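Local coordinates for protein alpha-galactosidase (Thermus thermophilus, PDB 6LCJ) that probably hydrolyses alpha-galactosidic linkages as a thermostable, hexameric glycoside hydrolase of family GH36, at residues R161-W166 against F188-F193; F193-G198 against A230-A235; R214-L219 against W296-L301. One frame throughout, in Å; residues are numbered along the deposited sequence.

Contact 1. Residues R161-W166 against F188-F193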
loop_
_atom_site.group_PDB
_atom_site.type_symbol
_atom_site.label_atom_id
_atom_site.label_comp_id
_atom_site.label_asym_id
_atom_site.label_seq_id
_atom_site.Cartn_x
_atom_site.Cartn_y
_atom_site.Cartn_z
ATOM N N ARG E 161 -26.372 50.883 7.709
ATOM C CA ARG E 161 -26.210 50.382 9.060
ATOM C C ARG E 161 -27.296 49.341 9.273
ATOM O O ARG E 161 -28.484 49.631 9.098
ATOM C CB ARG E 161 -26.281 51.528 10.070
ATOM C CG ARG E 161 -25.243 52.599 9.772
ATOM C CD ARG E 161 -25.176 53.672 10.856
ATOM N NE ARG E 161 -26.404 54.458 10.915
ATOM C CZ ARG E 161 -26.590 55.582 10.244
ATOM N NH1 ARG E 161 -25.624 56.045 9.473
ATOM N NH2 ARG E 161 -27.741 56.235 10.336
ATOM N N VAL E 162 -26.889 48.119 9.598
ATOM C CA VAL E 162 -27.761 46.955 9.501
ATOM C C VAL E 162 -27.853 46.289 10.857
ATOM O O VAL E 162 -26.828 46.069 11.512
ATOM C CB VAL E 162 -27.244 45.940 8.462
ATOM C CG1 VAL E 162 -28.191 44.727 8.394
ATOM C CG2 VAL E 162 -27.044 46.598 7.102
ATOM N N TRP E 163 -29.071 45.947 11.269
ATOM C CA TRP E 163 -29.266 44.957 12.314
ATOM C C TRP E 163 -29.565 43.623 11.637
ATOM O O TRP E 163 -30.398 43.559 10.726
ATOM C CB TRP E 163 -30.384 45.345 13.288
ATOM C CG TRP E 163 -30.369 44.420 14.476
ATOM C CD1 TRP E 163 -29.637 44.563 15.625
ATOM C CD2 TRP E 163 -31.041 43.160 14.584
ATOM N NE1 TRP E 163 -29.835 43.481 16.451
ATOM C CE2 TRP E 163 -30.691 42.604 15.837
ATOM C CE3 TRP E 163 -31.917 42.453 13.752
ATOM C CZ2 TRP E 163 -31.194 41.378 16.281
ATOM C CZ3 TRP E 163 -32.420 41.241 14.194
ATOM C CH2 TRP E 163 -32.051 40.711 15.443
ATOM N N CYS E 164 -28.881 42.563 12.076
ATOM C CA CYS E 164 -28.905 41.260 11.413
ATOM C C CYS E 164 -29.258 40.191 12.442
ATOM O O CYS E 164 -28.755 40.220 13.566
ATOM C CB CYS E 164 -27.516 40.983 10.754
ATOM S SG CYS E 164 -27.226 39.331 10.083
ATOM N N SER E 165 -30.116 39.242 12.078
ATOM C CA SER E 165 -30.549 38.263 13.071
ATOM C C SER E 165 -29.575 37.105 13.267
ATOM O O SER E 165 -29.733 36.348 14.235
ATOM C CB SER E 165 -31.922 37.681 12.699
ATOM O OG SER E 165 -31.903 37.035 11.432
ATOM N N TRP E 166 -28.582 36.935 12.393
ATOM C CA TRP E 166 -27.884 35.655 12.347
ATOM C C TRP E 166 -27.057 35.411 13.606
ATOM O O TRP E 166 -27.129 34.334 14.215
ATOM C CB TRP E 166 -27.002 35.563 11.094
ATOM C CG TRP E 166 -26.240 34.266 11.061
ATOM C CD1 TRP E 166 -24.892 34.102 11.218
ATOM C CD2 TRP E 166 -26.789 32.940 10.919
ATOM N NE1 TRP E 166 -24.568 32.769 11.157
ATOM C CE2 TRP E 166 -25.709 32.034 10.975
ATOM C CE3 TRP E 166 -28.079 32.437 10.746
ATOM C CZ2 TRP E 166 -25.882 30.657 10.859
ATOM C CZ3 TRP E 166 -28.248 31.067 10.639
ATOM C CH2 TRP E 166 -27.161 30.195 10.693
ATOM N N PHE E 188 -32.684 52.535 17.833
ATOM C CA PHE E 188 -31.285 52.813 17.527
ATOM C C PHE E 188 -31.139 53.351 16.108
ATOM O O PHE E 188 -32.023 53.206 15.269
ATOM C CB PHE E 188 -30.437 51.544 17.707
ATOM C CG PHE E 188 -30.278 51.120 19.142
ATOM C CD1 PHE E 188 -31.282 50.401 19.784
ATOM C CD2 PHE E 188 -29.134 51.460 19.857
ATOM C CE1 PHE E 188 -31.133 50.017 21.105
ATOM C CE2 PHE E 188 -28.977 51.083 21.192
ATOM C CZ PHE E 188 -29.970 50.364 21.817
ATOM N N SER E 189 -29.979 53.937 15.827
ATOM C CA SER E 189 -29.752 54.544 14.518
ATOM C C SER E 189 -29.403 53.515 13.448
ATOM O O SER E 189 -28.377 53.646 12.777
ATOM C CB SER E 189 -28.634 55.580 14.607
ATOM O OG SER E 189 -29.049 56.731 15.307
ATOM N N PHE E 190 -30.227 52.489 13.280
ATOM C CA PHE E 190 -30.055 51.541 12.186
ATOM C C PHE E 190 -30.821 52.027 10.962
ATOM O O PHE E 190 -31.742 52.839 11.056
ATOM C CB PHE E 190 -30.550 50.144 12.573
ATOM C CG PHE E 190 -29.667 49.438 13.549
ATOM C CD1 PHE E 190 -28.442 48.922 13.145
ATOM C CD2 PHE E 190 -30.058 49.285 14.881
ATOM C CE1 PHE E 190 -27.610 48.251 14.065
ATOM C CE2 PHE E 190 -29.236 48.628 15.804
ATOM C CZ PHE E 190 -28.010 48.111 15.397
ATOM N N GLU E 191 -30.436 51.507 9.801
ATOM C CA GLU E 191 -31.145 51.777 8.558
ATOM C C GLU E 191 -31.776 50.544 7.930
ATOM O O GLU E 191 -32.674 50.698 7.101
ATOM C CB GLU E 191 -30.204 52.427 7.534
ATOM C CG GLU E 191 -29.077 53.203 8.196
ATOM C CD GLU E 191 -28.238 53.982 7.217
ATOM O OE1 GLU E 191 -27.070 53.599 6.980
ATOM O OE2 GLU E 191 -28.743 54.990 6.688
ATOM N N VAL E 192 -31.338 49.340 8.300
ATOM C CA VAL E 192 -31.822 48.089 7.723
ATOM C C VAL E 192 -32.049 47.097 8.857
ATOM O O VAL E 192 -31.211 46.966 9.754
ATOM C CB VAL E 192 -30.821 47.499 6.701
ATOM C CG1 VAL E 192 -31.420 46.291 5.985
ATOM C CG2 VAL E 192 -30.359 48.539 5.700
ATOM N N PHE E 193 -33.180 46.394 8.815
ATOM C CA PHE E 193 -33.466 45.278 9.708
ATOM C C PHE E 193 -33.499 44.024 8.839
ATOM O O PHE E 193 -34.426 43.850 8.039
ATOM C CB PHE E 193 -34.789 45.492 10.431
ATOM C CG PHE E 193 -35.075 44.471 11.489
ATOM C CD1 PHE E 193 -35.640 43.252 11.161
ATOM C CD2 PHE E 193 -34.786 44.734 12.822
ATOM C CE1 PHE E 193 -35.916 42.308 12.144
ATOM C CE2 PHE E 193 -35.062 43.790 13.814
ATOM C CZ PHE E 193 -35.634 42.572 13.468
HETATM O O HOH W 1 -30.732 55.769 11.394
#
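R161 O is gripped by two successive backbone donors where the facing loop enters strand 192-195: E191 N, 2.8 Å from R161 O and tilted from the carbonyl plane, and V192 N, at 3.0 Å and in that plane. The R161 side chain bends at chi3, and its NE points nearly straight at S189 O, 2.8 Å away and in the guanidinium plane. The E191 carboxylate lies flat over one guanidinium face, the planes 3° apart; no guanidinium N-H points at E191 OE1, so this long salt bridge is one of charge only. The same oxygen takes the backbone R161 N on its anti lone pair and pairs also with R158. A leucine here would probably leave S189 O without its NE donor and strip the E191 carboxylate of its stacked cation. W163 N bonds V192 O at 2.8 Å and V162 lies alongside V192, pairing parallel strands 161-164 and 192-195 of the TIM barrel, a beta-alpha-beta crossover through helix 175-185. With CG anti to its N (chi1 -170°), W163 sets its indole against two rings under that helix. W163 CB sits 3.9 Å from the F190 ring centroid, the indole edge making an edge-to-face pair; W163 CE3 lies 3.4 Å from F193 CE2, those planes nearly parallel but slid apart.

Contact 2. Residues F193-G198 against A230-A235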
loop_
_atom_site.group_PDB
_atom_site.type_symbol
_atom_site.label_atom_id
_atom_site.label_comp_id
_atom_site.label_asym_id
_atom_site.label_seq_id
_atom_site.Cartn_x
_atom_site.Cartn_y
_atom_site.Cartn_z
ATOM N N PHE E 193 -33.180 46.394 8.815
ATOM C CA PHE E 193 -33.466 45.278 9.708
ATOM C C PHE E 193 -33.499 44.024 8.839
ATOM O O PHE E 193 -34.426 43.850 8.039
ATOM C CB PHE E 193 -34.789 45.492 10.431
ATOM C CG PHE E 193 -35.075 44.471 11.489
ATOM C CD1 PHE E 193 -35.640 43.252 11.161
ATOM C CD2 PHE E 193 -34.786 44.734 12.822
ATOM C CE1 PHE E 193 -35.916 42.308 12.144
ATOM C CE2 PHE E 193 -35.062 43.790 13.814
ATOM C CZ PHE E 193 -35.634 42.572 13.468
ATOM N N GLN E 194 -32.491 43.158 8.978
ATOM C CA GLN E 194 -32.267 42.081 8.019
ATOM C C GLN E 194 -32.535 40.722 8.651
ATOM O O GLN E 194 -31.891 40.358 9.635
ATOM C CB GLN E 194 -30.851 42.134 7.455
ATOM C CG GLN E 194 -30.619 41.147 6.299
ATOM C CD GLN E 194 -29.484 40.193 6.607
ATOM O OE1 GLN E 194 -28.355 40.627 6.882
ATOM N NE2 GLN E 194 -29.774 38.890 6.591
ATOM N N ILE E 195 -33.485 39.982 8.075
ATOM C CA ILE E 195 -33.815 38.617 8.487
ATOM C C ILE E 195 -32.868 37.653 7.781
ATOM O O ILE E 195 -32.767 37.661 6.549
ATOM C CB ILE E 195 -35.276 38.278 8.158
ATOM C CG1 ILE E 195 -36.206 39.174 8.947
ATOM C CG2 ILE E 195 -35.601 36.834 8.484
ATOM C CD1 ILE E 195 -37.371 39.576 8.150
ATOM N N ASP E 196 -32.192 36.812 8.552
ATOM C CA ASP E 196 -31.192 35.942 7.975
ATOM C C ASP E 196 -31.744 34.522 7.818
ATOM O O ASP E 196 -32.959 34.313 7.698
ATOM C CB ASP E 196 -29.925 35.973 8.837
ATOM C CG ASP E 196 -28.662 35.703 8.028
ATOM O OD1 ASP E 196 -28.205 34.523 8.010
ATOM O OD2 ASP E 196 -28.112 36.670 7.442
ATOM N N ASP E 197 -30.845 33.543 7.807
ATOM C CA ASP E 197 -31.209 32.144 7.657
ATOM C C ASP E 197 -32.166 31.736 8.768
ATOM O O ASP E 197 -31.986 32.113 9.928
ATOM C CB ASP E 197 -29.924 31.311 7.681
ATOM C CG ASP E 197 -30.144 29.834 7.440
ATOM O OD1 ASP E 197 -31.228 29.414 6.985
ATOM O OD2 ASP E 197 -29.183 29.074 7.692
ATOM N N GLY E 198 -33.225 31.012 8.392
ATOM C CA GLY E 198 -34.201 30.531 9.347
ATOM C C GLY E 198 -35.654 30.848 9.035
ATOM O O GLY E 198 -36.557 30.326 9.696
ATOM N N ALA E 230 -36.101 46.801 4.921
ATOM C CA ALA E 230 -36.211 45.392 5.259
ATOM C C ALA E 230 -35.190 44.576 4.465
ATOM O O ALA E 230 -35.037 44.774 3.258
ATOM C CB ALA E 230 -37.631 44.897 4.992
ATOM N N GLY E 231 -34.508 43.661 5.146
ATOM C CA GLY E 231 -33.454 42.859 4.540
ATOM C C GLY E 231 -33.769 41.381 4.666
ATOM O O GLY E 231 -34.327 40.949 5.678
ATOM N N LEU E 232 -33.417 40.610 3.628
ATOM C CA LEU E 232 -33.686 39.179 3.601
ATOM C C LEU E 232 -32.489 38.433 3.016
ATOM O O LEU E 232 -31.757 38.956 2.166
ATOM C CB LEU E 232 -34.966 38.882 2.805
ATOM C CG LEU E 232 -35.647 37.509 2.874
ATOM C CD1 LEU E 232 -36.173 37.191 4.258
ATOM C CD2 LEU E 232 -36.792 37.455 1.868
ATOM N N TRP E 233 -32.314 37.192 3.478
ATOM C CA TRP E 233 -31.184 36.322 3.172
ATOM C C TRP E 233 -31.615 35.185 2.252
ATOM O O TRP E 233 -32.631 34.533 2.504
ATOM C CB TRP E 233 -30.630 35.733 4.481
ATOM C CG TRP E 233 -29.544 34.687 4.373
ATOM C CD1 TRP E 233 -28.196 34.903 4.435
ATOM C CD2 TRP E 233 -29.712 33.270 4.230
ATOM N NE1 TRP E 233 -27.517 33.713 4.339
ATOM C CE2 TRP E 233 -28.424 32.695 4.205
ATOM C CE3 TRP E 233 -30.824 32.429 4.119
ATOM C CZ2 TRP E 233 -28.219 31.320 4.065
ATOM C CZ3 TRP E 233 -30.614 31.054 3.983
ATOM C CH2 TRP E 233 -29.324 30.523 3.954
ATOM N N PHE E 234 -30.819 34.912 1.213
ATOM C CA PHE E 234 -31.001 33.724 0.376
ATOM C C PHE E 234 -29.665 33.029 0.140
ATOM O O PHE E 234 -28.605 33.646 0.214
ATOM C CB PHE E 234 -31.599 34.053 -1.002
ATOM C CG PHE E 234 -32.916 34.739 -0.944
ATOM C CD1 PHE E 234 -32.986 36.125 -0.879
ATOM C CD2 PHE E 234 -34.092 34.006 -0.972
ATOM C CE1 PHE E 234 -34.201 36.770 -0.817
ATOM C CE2 PHE E 234 -35.324 34.638 -0.919
ATOM C CZ PHE E 234 -35.378 36.029 -0.842
ATOM N N ALA E 235 -29.731 31.732 -0.180
ATOM C CA ALA E 235 -28.613 30.967 -0.744
ATOM C C ALA E 235 -29.116 30.405 -2.068
ATOM O O ALA E 235 -29.424 29.209 -2.170
ATOM C CB ALA E 235 -28.133 29.855 0.192
#
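Both D197 and W233 carry CG opposite the main-chain nitrogen (chi1 -176° and 174°), which runs the aspartate arm and the indole side by side in one direction. They lie where the parallel neighbours 192-195 and 229-234 end, at the C-terminal rim of the TIM barrel, the end at which enzymes of this fold keep their active sites. D197 CB stands 3.7 Å over the centroid of the W233 six-membered ring, a CH-pi contact, and its carboxylate is turned 18° from the indole plane; its oxygens are held by Q200 and W268. D196 shares that ring face nearer the five-membered end, with OD1 3.6 Å from W233 CD1. The D196 carboxylate is itself held on both oxygens: D197 N reaches OD1 at 2.8 Å, from above the carboxylate plane, while Q194 NE2 meets OD2 at 2.9 Å on the anti side, somewhat out of that plane, and K302 adds a salt bridge to OD2. At the indole edge, W233 NE1 bonds D304. Q194 turns its amide to D196 by a bend at chi2, and its CG packs against the G231 backbone, where the strands come within 3.8 Å from Q194 CA to G231 CA. Any beta carbon on G231 would collide with Q194 CG, so glycine fits the spot. On the backbone, G231 N bonds F193 O at 2.9 Å, and I195 N bonds G231 O at 2.7 Å.

Contact 3. Residues R214-L219 against W296-L301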
loop_
_atom_site.group_PDB
_atom_site.type_symbol
_atom_site.label_atom_id
_atom_site.label_comp_id
_atom_site.label_asym_id
_atom_site.label_seq_id
_atom_site.Cartn_x
_atom_site.Cartn_y
_atom_site.Cartn_z
ATOM N N ARG E 214 -47.769 34.893 9.108
ATOM C CA ARG E 214 -48.371 35.955 8.309
ATOM C C ARG E 214 -47.585 36.264 7.039
ATOM O O ARG E 214 -47.981 37.164 6.292
ATOM C CB ARG E 214 -48.556 37.224 9.148
ATOM C CG ARG E 214 -49.814 37.183 10.028
ATOM C CD ARG E 214 -49.825 38.262 11.107
ATOM N NE ARG E 214 -48.872 37.959 12.166
ATOM C CZ ARG E 214 -48.642 38.730 13.225
ATOM N NH1 ARG E 214 -49.314 39.867 13.381
ATOM N NH2 ARG E 214 -47.735 38.357 14.127
ATOM N N GLY E 215 -46.497 35.548 6.766
ATOM C CA GLY E 215 -45.786 35.716 5.516
ATOM C C GLY E 215 -44.761 36.834 5.557
ATOM O O GLY E 215 -44.787 37.723 6.410
ATOM N N MET E 216 -43.845 36.787 4.586
ATOM C CA MET E 216 -42.688 37.672 4.627
ATOM C C MET E 216 -43.039 39.097 4.237
ATOM O O MET E 216 -42.368 40.033 4.684
ATOM C CB MET E 216 -41.568 37.135 3.727
ATOM C CG MET E 216 -41.123 35.725 4.078
ATOM S SD MET E 216 -40.777 35.463 5.838
ATOM C CE MET E 216 -39.356 36.539 6.081
ATOM N N ALA E 217 -44.071 39.298 3.422
ATOM C CA ALA E 217 -44.409 40.662 3.026
ATOM C C ALA E 217 -44.964 41.454 4.199
ATOM O O ALA E 217 -44.782 42.673 4.261
ATOM C CB ALA E 217 -45.408 40.649 1.874
ATOM N N PHE E 218 -45.624 40.776 5.139
ATOM C CA PHE E 218 -46.144 41.436 6.331
ATOM C C PHE E 218 -45.011 41.918 7.230
ATOM O O PHE E 218 -44.982 43.085 7.648
ATOM C CB PHE E 218 -47.059 40.471 7.082
ATOM C CG PHE E 218 -47.274 40.829 8.516
ATOM C CD1 PHE E 218 -48.161 41.840 8.865
ATOM C CD2 PHE E 218 -46.597 40.150 9.523
ATOM C CE1 PHE E 218 -48.366 42.180 10.197
ATOM C CE2 PHE E 218 -46.796 40.476 10.860
ATOM C CZ PHE E 218 -47.683 41.498 11.197
ATOM N N LEU E 219 -44.073 41.019 7.541
ATOM C CA LEU E 219 -42.884 41.374 8.307
ATOM C C LEU E 219 -42.176 42.598 7.735
ATOM O O LEU E 219 -41.767 43.493 8.481
ATOM C CB LEU E 219 -41.933 40.182 8.334
ATOM C CG LEU E 219 -41.069 39.976 9.569
ATOM C CD1 LEU E 219 -41.905 40.089 10.825
ATOM C CD2 LEU E 219 -40.437 38.609 9.453
ATOM N N TRP E 296 -42.083 41.645 -2.137
ATOM C CA TRP E 296 -42.431 41.472 -0.736
ATOM C C TRP E 296 -42.167 42.716 0.100
ATOM O O TRP E 296 -42.703 42.816 1.206
ATOM C CB TRP E 296 -41.641 40.304 -0.159
ATOM C CG TRP E 296 -42.263 38.989 -0.415
ATOM C CD1 TRP E 296 -43.524 38.757 -0.847
ATOM C CD2 TRP E 296 -41.648 37.702 -0.234
ATOM N NE1 TRP E 296 -43.741 37.402 -0.959
ATOM C CE2 TRP E 296 -42.603 36.734 -0.587
ATOM C CE3 TRP E 296 -40.380 37.279 0.192
ATOM C CZ2 TRP E 296 -42.337 35.365 -0.529
ATOM C CZ3 TRP E 296 -40.117 35.928 0.248
ATOM C CH2 TRP E 296 -41.095 34.981 -0.114
ATOM N N GLY E 297 -41.337 43.646 -0.376
ATOM C CA GLY E 297 -40.962 44.810 0.407
ATOM C C GLY E 297 -39.500 44.889 0.811
ATOM O O GLY E 297 -39.077 45.936 1.333
ATOM N N TYR E 298 -38.707 43.837 0.581
ATOM C CA TYR E 298 -37.286 43.863 0.916
ATOM C C TYR E 298 -36.489 44.499 -0.211
ATOM O O TYR E 298 -36.640 44.107 -1.369
ATOM C CB TYR E 298 -36.777 42.446 1.180
ATOM C CG TYR E 298 -37.539 41.752 2.275
ATOM C CD1 TYR E 298 -38.748 41.117 2.014
ATOM C CD2 TYR E 298 -37.072 41.759 3.581
ATOM C CE1 TYR E 298 -39.452 40.499 3.016
ATOM C CE2 TYR E 298 -37.772 41.130 4.589
ATOM C CZ TYR E 298 -38.959 40.511 4.300
ATOM O OH TYR E 298 -39.653 39.887 5.297
ATOM N N ASP E 299 -35.629 45.470 0.121
ATOM C CA ASP E 299 -34.710 46.043 -0.864
ATOM C C ASP E 299 -33.245 45.974 -0.418
ATOM O O ASP E 299 -32.393 46.663 -0.984
ATOM C CB ASP E 299 -35.099 47.485 -1.185
ATOM C CG ASP E 299 -35.063 48.383 0.040
ATOM O OD1 ASP E 299 -35.111 47.861 1.173
ATOM O OD2 ASP E 299 -34.998 49.619 -0.137
ATOM N N TYR E 300 -32.946 45.174 0.601
ATOM C CA TYR E 300 -31.585 44.825 0.986
ATOM C C TYR E 300 -31.533 43.303 1.027
ATOM O O TYR E 300 -32.301 42.677 1.761
ATOM C CB TYR E 300 -31.224 45.457 2.342
ATOM C CG TYR E 300 -29.832 45.173 2.885
ATOM C CD1 TYR E 300 -29.489 43.915 3.371
ATOM C CD2 TYR E 300 -28.871 46.179 2.947
ATOM C CE1 TYR E 300 -28.227 43.661 3.878
ATOM C CE2 TYR E 300 -27.599 45.939 3.459
ATOM C CZ TYR E 300 -27.289 44.681 3.924
ATOM O OH TYR E 300 -26.036 44.432 4.418
ATOM N N LEU E 301 -30.678 42.703 0.203
ATOM C CA LEU E 301 -30.649 41.250 0.057
ATOM C C LEU E 301 -29.256 40.717 0.350
ATOM O O LEU E 301 -28.264 41.229 -0.180
ATOM C CB LEU E 301 -31.079 40.828 -1.344
ATOM C CG LEU E 301 -32.476 41.291 -1.754
ATOM C CD1 LEU E 301 -32.771 40.873 -3.205
ATOM C CD2 LEU E 301 -33.508 40.730 -0.776
#
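M216 packs its side chain against both W296 and Y298, joining the first turn of helix 216-224 to the junction where helix 280-296 gives way to strand 298-303. This is helix-on-strand packing in the outer layer of the TIM barrel, and the junction is a Schellman motif in which G297, with positive phi, ends the helix and turns the chain into the strand. The methionine starts with CG on the far side from its carbonyl carbon (chi1 -57°), then folds at chi2 and again at chi3. Its chain is therefore compact: CG passes 4.0 Å from W296 CZ3, and CE curls back to 3.5 Å from Y298 OH. M216 CB lies over the six-membered ring of W296, 4.0 Å from its centroid and somewhat off the normal, a CH-pi contact. The indole owes its pose to a chi2 of only -14°, which keeps CD1 on the CA side and places the six-membered ring against M216. The CD1 corner meets A217, whose CB is 3.8 Å from W296 CD1, and A217 N lies over the same indole face as M216 CB. The Y298 ring reaches across from the strand, and its hydroxyl donates to M216 O, 2.8 Å away at the ring edge, meeting the carbonyl at 125° and tilted from its plane. M216 CE and L219 CB also pack on the hydroxyl, L219 CB 3.8 Å from Y298 OH. M216 and Y298 both also touch L232 of strand 229-234, so the contact lies at the interface of helix and sheet. A bent CA-H...O contact sets A217 CA 3.3 Å from W296 O.

All three contacts belong to one TIM barrel, whose parallel sheet runs in the order 161-164, 192-195, 229-234, 298-303. Contact 1 joins the first two of these strands and contact 2 the second and third, sharing F193; their centres are about 11 Å apart. Contact 3 sits about 9 Å from the centre of contact 2 and about 15 Å from that of contact 1, where helix 216-224 packs on the start of strand 298-303. Contact 1 closes before contact 2 opens, whereas the segments of contacts 2 and 3 alternate. I195 against L219 joins strand to helix, and A230 against Y298 joins neighbouring strands, giving one continuous wall of the barrel.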